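Local coordinates for protein Pa14_01140 (Pseudomonas aeruginosa, PDB 6OX6) that serves as the immunity protein of the type VI secretion effector Tas1, binding the toxin and guarding against its early activation, at residues Ile14-Asp19 with Asp57-Gly62; Val23-Asp28 with Asn52-Asp57. All blocks are in the same frame, centred on the assembly; numbering follows the deposited sequence.

In the fold
From the N terminus the chain runs through helix 7-11 into strand 14-18, turns back as strand 23-28, and after strand 33-38 and a long connection reaches helix 53-61, which lies across the antiparallel sheet. Contact 2 closes the inner loop, bringing the N-terminal half of that helix, with its cap at Asn52, onto strand 23-28. Contact 1 closes the outer loop, setting the C-terminal half on strand 14-18 just before the chain enters the sheet again as strand 63-65. Contact 2 is thus nested within contact 1. The two strands are sheet neighbours, the two helix segments overlap at Asp57, and together the contacts pin one helix along its length over two adjacent strands.

Contact 1 (Ile14-Asp19 with Asp57-Gly62); sequences IYIDYD and DALRFG
Ile16 points at the C-terminal part of helix 53-61 and meets it with two methyls. A chi1 of -65° sets CG1 beside the backbone N and leaves CG2 anti to it, 4.1 Å from Ala58 CB, while CD1, at the end of the extended branch, approaches Leu59 CD2 to 3.5 Å. Asp17 points away from the helix, and its OD1 is hydrogen-bonded to Tyr39 OH, but its carbonyl O comes within 3.3 Å of Gly62 CA, where the chain leaves the helix. Tyr18 buries the most surface in the contact. With CG anti to the backbone N (chi1 180°), its ring reaches out over the helix, and Ala58 CA makes a CH-pi contact with one face, 4.2 Å from the ring centroid. Farther along the ring, CE2 touches Asp57 CB at 3.8 Å and CE1 touches Phe61 CB at 3.7 Å; the Tyr18 and Phe61 side chains run side by side in the same direction. Lys334 of the Tas1 chain packs on Tyr18 and makes a cation-pi contact with Phe61. The strand-helix join is therefore apolar, made by shape without a direct hydrogen bond, and its aromatic outer end also meets the toxin.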
loop_
_atom_site.group_PDB
_atom_site.type_symbol
_atom_site.label_atom_id
_atom_site.label_comp_id
_atom_site.label_asym_id
_atom_site.label_seq_id
_atom_site.Cartn_x
_atom_site.Cartn_y
_atom_site.Cartn_z
ATOM N N ILE B 14 18.084 2.733 -12.523
ATOM C CA ILE B 14 16.756 3.298 -12.313
ATOM C C ILE B 14 16.709 3.893 -10.913
ATOM O O ILE B 14 17.046 3.212 -9.931
ATOM C CB ILE B 14 15.654 2.231 -12.467
ATOM C CG1 ILE B 14 15.691 1.582 -13.859
ATOM C CG2 ILE B 14 14.275 2.836 -12.152
ATOM C CD1 ILE B 14 15.283 2.482 -14.932
ATOM N N TYR B 15 16.248 5.140 -10.817
ATOM C CA TYR B 15 16.110 5.841 -9.546
ATOM C C TYR B 15 14.641 6.221 -9.363
ATOM O O TYR B 15 14.010 6.747 -10.290
ATOM C CB TYR B 15 17.021 7.075 -9.497
ATOM C CG TYR B 15 18.496 6.724 -9.691
ATOM C CD1 TYR B 15 19.042 6.588 -10.972
ATOM C CD2 TYR B 15 19.329 6.493 -8.596
ATOM C CE1 TYR B 15 20.397 6.261 -11.161
ATOM C CE2 TYR B 15 20.698 6.179 -8.767
ATOM C CZ TYR B 15 21.216 6.065 -10.049
ATOM O OH TYR B 15 22.558 5.742 -10.201
ATOM N N ILE B 16 14.126 5.983 -8.157
ATOM C CA ILE B 16 12.701 5.955 -7.863
ATOM C C ILE B 16 12.423 6.819 -6.647
ATOM O O ILE B 16 13.130 6.706 -5.640
ATOM C CB ILE B 16 12.251 4.514 -7.585
ATOM C CG1 ILE B 16 12.406 3.679 -8.848
ATOM C CG2 ILE B 16 10.871 4.496 -7.041
ATOM C CD1 ILE B 16 12.316 2.200 -8.572
ATOM N N ASP B 17 11.396 7.673 -6.737
ATOM C CA ASP B 17 10.881 8.424 -5.601
ATOM C C ASP B 17 9.457 7.958 -5.303
ATOM O O ASP B 17 8.617 7.917 -6.202
ATOM C CB ASP B 17 10.893 9.925 -5.897
ATOM C CG ASP B 17 10.258 10.753 -4.780
ATOM O OD1 ASP B 17 10.265 10.300 -3.612
ATOM O OD2 ASP B 17 9.733 11.859 -5.079
ATOM N N TYR B 18 9.180 7.629 -4.058
ATOM C CA TYR B 18 7.838 7.209 -3.642
ATOM C C TYR B 18 7.444 8.146 -2.510
ATOM O O TYR B 18 7.777 7.884 -1.347
ATOM C CB TYR B 18 7.849 5.741 -3.201
ATOM C CG TYR B 18 6.512 5.158 -2.731
ATOM C CD1 TYR B 18 5.285 5.638 -3.217
ATOM C CD2 TYR B 18 6.485 4.107 -1.805
ATOM C CE1 TYR B 18 4.062 5.089 -2.787
ATOM C CE2 TYR B 18 5.268 3.564 -1.376
ATOM C CZ TYR B 18 4.072 4.053 -1.893
ATOM O OH TYR B 18 2.887 3.519 -1.452
ATOM N N ASP B 19 6.749 9.244 -2.835
ATOM C CA ASP B 19 6.540 10.258 -1.807
ATOM C C ASP B 19 5.568 9.798 -0.726
ATOM O O ASP B 19 5.720 10.217 0.430
ATOM C CB ASP B 19 6.076 11.590 -2.399
ATOM C CG ASP B 19 6.525 12.787 -1.541
ATOM O OD1 ASP B 19 5.985 12.955 -0.428
ATOM O OD2 ASP B 19 7.430 13.545 -1.953
ATOM N N ASP B 57 5.716 -1.596 -3.684
ATOM C CA ASP B 57 4.796 -0.455 -3.633
ATOM C C ASP B 57 5.375 0.736 -4.385
ATOM O O ASP B 57 4.651 1.454 -5.092
ATOM C CB ASP B 57 4.472 -0.071 -2.188
ATOM C CG ASP B 57 3.378 -0.944 -1.575
ATOM O OD1 ASP B 57 2.901 -1.863 -2.256
ATOM O OD2 ASP B 57 2.975 -0.707 -0.410
ATOM N N ALA B 58 6.677 0.966 -4.226
ATOM C CA ALA B 58 7.343 2.072 -4.907
ATOM C C ALA B 58 7.272 1.904 -6.410
ATOM O O ALA B 58 7.069 2.881 -7.141
ATOM C CB ALA B 58 8.793 2.171 -4.440
ATOM N N LEU B 59 7.379 0.667 -6.898
ATOM C CA LEU B 59 7.239 0.451 -8.337
ATOM C C LEU B 59 5.839 0.775 -8.798
ATOM O O LEU B 59 5.655 1.345 -9.882
ATOM C CB LEU B 59 7.569 -0.984 -8.719
ATOM C CG LEU B 59 8.971 -1.438 -8.357
ATOM C CD1 LEU B 59 9.261 -2.823 -8.957
ATOM C CD2 LEU B 59 9.972 -0.426 -8.857
ATOM N N ARG B 60 4.830 0.421 -7.994
ATOM C CA ARG B 60 3.478 0.577 -8.497
ATOM C C ARG B 60 3.045 2.023 -8.440
ATOM O O ARG B 60 2.341 2.490 -9.337
ATOM C CB ARG B 60 2.501 -0.316 -7.722
ATOM C CG ARG B 60 2.710 -1.809 -7.993
ATOM C CD ARG B 60 1.798 -2.645 -7.110
ATOM N NE ARG B 60 0.376 -2.364 -7.335
ATOM C CZ ARG B 60 -0.591 -2.898 -6.597
ATOM N NH1 ARG B 60 -0.278 -3.702 -5.563
ATOM N NH2 ARG B 60 -1.852 -2.614 -6.862
ATOM N N PHE B 61 3.455 2.742 -7.401
ATOM C CA PHE B 61 2.853 4.028 -7.095
ATOM C C PHE B 61 3.843 5.182 -7.089
ATOM O O PHE B 61 3.412 6.325 -6.941
ATOM C CB PHE B 61 2.131 3.961 -5.742
ATOM C CG PHE B 61 1.209 2.760 -5.600
ATOM C CD1 PHE B 61 0.157 2.563 -6.496
ATOM C CD2 PHE B 61 1.366 1.866 -4.550
ATOM C CE1 PHE B 61 -0.701 1.469 -6.361
ATOM C CE2 PHE B 61 0.506 0.756 -4.396
ATOM C CZ PHE B 61 -0.519 0.557 -5.312
ATOM N N GLY B 62 5.149 4.913 -7.192
ATOM C CA GLY B 62 6.157 5.949 -7.177
ATOM C C GLY B 62 6.436 6.478 -8.575
ATOM O O GLY B 62 5.750 6.163 -9.550
HETATM O O HOH W 1 2.872 2.004 0.473
#

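Contact 2 (Val23-Asp28 with Asn52-Asp57)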
loop_
_atom_site.group_PDB
_atom_site.type_symbol
_atom_site.label_atom_id
_atom_site.label_comp_id
_atom_site.label_asym_id
_atom_site.label_seq_id
_atom_site.Cartn_x
_atom_site.Cartn_y
_atom_site.Cartn_z
ATOM N N VAL B 23 10.333 7.685 0.666
ATOM C CA VAL B 23 11.403 6.730 0.415
ATOM C C VAL B 23 11.834 6.829 -1.046
ATOM O O VAL B 23 11.029 7.162 -1.931
ATOM C CB VAL B 23 10.976 5.288 0.807
ATOM C CG1 VAL B 23 9.726 4.774 0.002
ATOM C CG2 VAL B 23 12.142 4.344 0.711
ATOM N N THR B 24 13.134 6.591 -1.283
ATOM C CA THR B 24 13.718 6.473 -2.613
ATOM C C THR B 24 14.526 5.178 -2.734
ATOM O O THR B 24 15.003 4.606 -1.748
ATOM C CB THR B 24 14.619 7.683 -2.955
ATOM O OG1 THR B 24 15.848 7.622 -2.197
ATOM C CG2 THR B 24 13.888 8.983 -2.627
ATOM N N TYR B 25 14.692 4.725 -3.974
ATOM C CA TYR B 25 15.426 3.506 -4.277
ATOM C C TYR B 25 16.381 3.764 -5.426
ATOM O O TYR B 25 16.131 4.625 -6.292
ATOM C CB TYR B 25 14.493 2.326 -4.657
ATOM C CG TYR B 25 13.620 1.865 -3.505
ATOM C CD1 TYR B 25 12.341 2.362 -3.344
ATOM C CD2 TYR B 25 14.098 0.974 -2.556
ATOM C CE1 TYR B 25 11.554 1.962 -2.300
ATOM C CE2 TYR B 25 13.319 0.562 -1.516
ATOM C CZ TYR B 25 12.054 1.055 -1.388
ATOM O OH TYR B 25 11.264 0.651 -0.348
ATOM N N ARG B 26 17.484 3.017 -5.404
ATOM C CA ARG B 26 18.457 3.002 -6.481
ATOM C C ARG B 26 18.602 1.568 -6.974
ATOM O O ARG B 26 18.862 0.652 -6.180
ATOM C CB ARG B 26 19.796 3.566 -6.009
ATOM C CG ARG B 26 20.943 3.376 -6.999
ATOM C CD ARG B 26 22.258 3.964 -6.417
ATOM N NE ARG B 26 22.771 3.244 -5.260
ATOM C CZ ARG B 26 23.680 2.267 -5.336
ATOM N NH1 ARG B 26 24.162 1.879 -6.517
ATOM N NH2 ARG B 26 24.110 1.667 -4.230
ATOM N N TRP B 27 18.401 1.377 -8.273
ATOM C CA TRP B 27 18.630 0.105 -8.942
ATOM C C TRP B 27 19.912 0.180 -9.766
ATOM O O TRP B 27 20.117 1.117 -10.542
ATOM C CB TRP B 27 17.421 -0.240 -9.810
ATOM C CG TRP B 27 17.617 -1.285 -10.875
ATOM C CD1 TRP B 27 17.754 -1.069 -12.217
ATOM C CD2 TRP B 27 17.672 -2.715 -10.691
ATOM N NE1 TRP B 27 17.898 -2.269 -12.878
ATOM C CE2 TRP B 27 17.854 -3.293 -11.963
ATOM C CE3 TRP B 27 17.593 -3.559 -9.570
ATOM C CZ2 TRP B 27 17.945 -4.674 -12.151
ATOM C CZ3 TRP B 27 17.687 -4.933 -9.754
ATOM C CH2 TRP B 27 17.856 -5.476 -11.041
ATOM N N ASP B 28 20.773 -0.797 -9.590
ATOM C CA ASP B 28 22.014 -0.924 -10.345
ATOM C C ASP B 28 21.818 -2.113 -11.279
ATOM O O ASP B 28 21.759 -3.260 -10.825
ATOM C CB ASP B 28 23.187 -1.127 -9.380
ATOM C CG ASP B 28 24.541 -1.247 -10.080
ATOM O OD1 ASP B 28 24.614 -1.634 -11.269
ATOM O OD2 ASP B 28 25.548 -0.992 -9.400
ATOM N N ASN B 52 10.569 -7.322 -1.883
ATOM C CA ASN B 52 10.251 -6.531 -0.698
ATOM C C ASN B 52 8.956 -5.741 -0.895
ATOM O O ASN B 52 8.721 -5.151 -1.948
ATOM C CB ASN B 52 11.397 -5.572 -0.397
ATOM C CG ASN B 52 11.075 -4.615 0.712
ATOM O OD1 ASN B 52 10.680 -3.458 0.479
ATOM N ND2 ASN B 52 11.228 -5.087 1.934
ATOM N N ARG B 53 8.124 -5.709 0.145
ATOM C CA ARG B 53 6.806 -5.085 0.058
ATOM C C ARG B 53 6.903 -3.616 -0.349
ATOM O O ARG B 53 6.233 -3.165 -1.282
ATOM C CB ARG B 53 6.103 -5.221 1.414
ATOM C CG ARG B 53 4.602 -4.929 1.391
ATOM C CD ARG B 53 4.284 -3.429 1.569
ATOM N NE ARG B 53 5.023 -2.800 2.671
ATOM C CZ ARG B 53 4.943 -1.503 2.985
ATOM N NH1 ARG B 53 4.178 -0.694 2.265
ATOM N NH2 ARG B 53 5.645 -1.004 4.003
ATOM N N LEU B 54 7.690 -2.841 0.386
ATOM C CA LEU B 54 7.703 -1.395 0.171
ATOM C C LEU B 54 8.332 -1.060 -1.178
ATOM O O LEU B 54 7.864 -0.167 -1.899
ATOM C CB LEU B 54 8.449 -0.726 1.330
ATOM C CG LEU B 54 8.644 0.795 1.335
ATOM C CD1 LEU B 54 7.277 1.471 1.350
ATOM C CD2 LEU B 54 9.520 1.235 2.547
ATOM N N PHE B 55 9.342 -1.828 -1.581
ATOM C CA PHE B 55 9.913 -1.642 -2.910
ATOM C C PHE B 55 8.878 -1.860 -4.015
ATOM O O PHE B 55 8.780 -1.060 -4.954
ATOM C CB PHE B 55 11.083 -2.595 -3.115
ATOM C CG PHE B 55 11.635 -2.554 -4.527
ATOM C CD1 PHE B 55 12.276 -1.411 -4.992
ATOM C CD2 PHE B 55 11.474 -3.632 -5.396
ATOM C CE1 PHE B 55 12.782 -1.349 -6.273
ATOM C CE2 PHE B 55 11.981 -3.571 -6.701
ATOM C CZ PHE B 55 12.632 -2.433 -7.136
ATOM N N ASN B 56 8.130 -2.963 -3.944
ATOM C CA ASN B 56 7.104 -3.197 -4.950
ATOM C C ASN B 56 5.991 -2.150 -4.873
ATOM O O ASN B 56 5.392 -1.811 -5.896
ATOM C CB ASN B 56 6.551 -4.618 -4.803
ATOM C CG ASN B 56 7.504 -5.659 -5.401
ATOM O OD1 ASN B 56 7.422 -5.953 -6.589
ATOM N ND2 ASN B 56 8.413 -6.188 -4.599
ATOM N N ASP B 57 5.716 -1.596 -3.684
ATOM C CA ASP B 57 4.796 -0.455 -3.633
ATOM C C ASP B 57 5.375 0.736 -4.385
ATOM O O ASP B 57 4.651 1.454 -5.092
ATOM C CB ASP B 57 4.472 -0.071 -2.188
ATOM C CG ASP B 57 3.378 -0.944 -1.575
ATOM O OD1 ASP B 57 2.901 -1.863 -2.256
ATOM O OD2 ASP B 57 2.975 -0.707 -0.410
HETATM O O HOH W 2 12.326 -1.182 1.382
#
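Tyr25 and Phe55 form a T-shaped (edge-to-face) pair: the edge of Phe55 is turned to the face of Tyr25, with ring planes at 78° and centroids 5.3 Å apart. CD1 of Phe55 makes the touch, 3.8 Å from Tyr25 CG and displaced toward the rim of the tyrosine ring. With Tyr25 CG anti to the carbonyl carbon (chi1 -66°), the ring extends from strand 23-28 toward the start of the helix, and its far end passes near Phe55 CA. Leu54 crosses the tyrosine at about a right angle, its CG packed against the Tyr25 hydroxyl. Alongside, Val23 CG1 meets Leu54 CD1 more loosely at 4.3 Å. A water in the plane of the Tyr25 ring accepts from OH at 2.7 Å and donates to Asn52 OD1 at 3.0 Å. The same OD1 takes the backbone N-H of Phe55 on a lone pair, at 2.9 Å with an N-H...O angle of 163°, so one amide oxygen caps the helix and, through water, holds the tyrosine end. Arg53 pairs with Glu21 and, through NH2, with Asp296 of the Tas1 chain. Val36 and Ile34 of strand 33-38 add to the packing around Tyr25 and Phe55. The arrangement is a side-chain N-cap on a helix whose start crosses strand 23-28 nearly at right angles, in the core of a small alpha+beta protein.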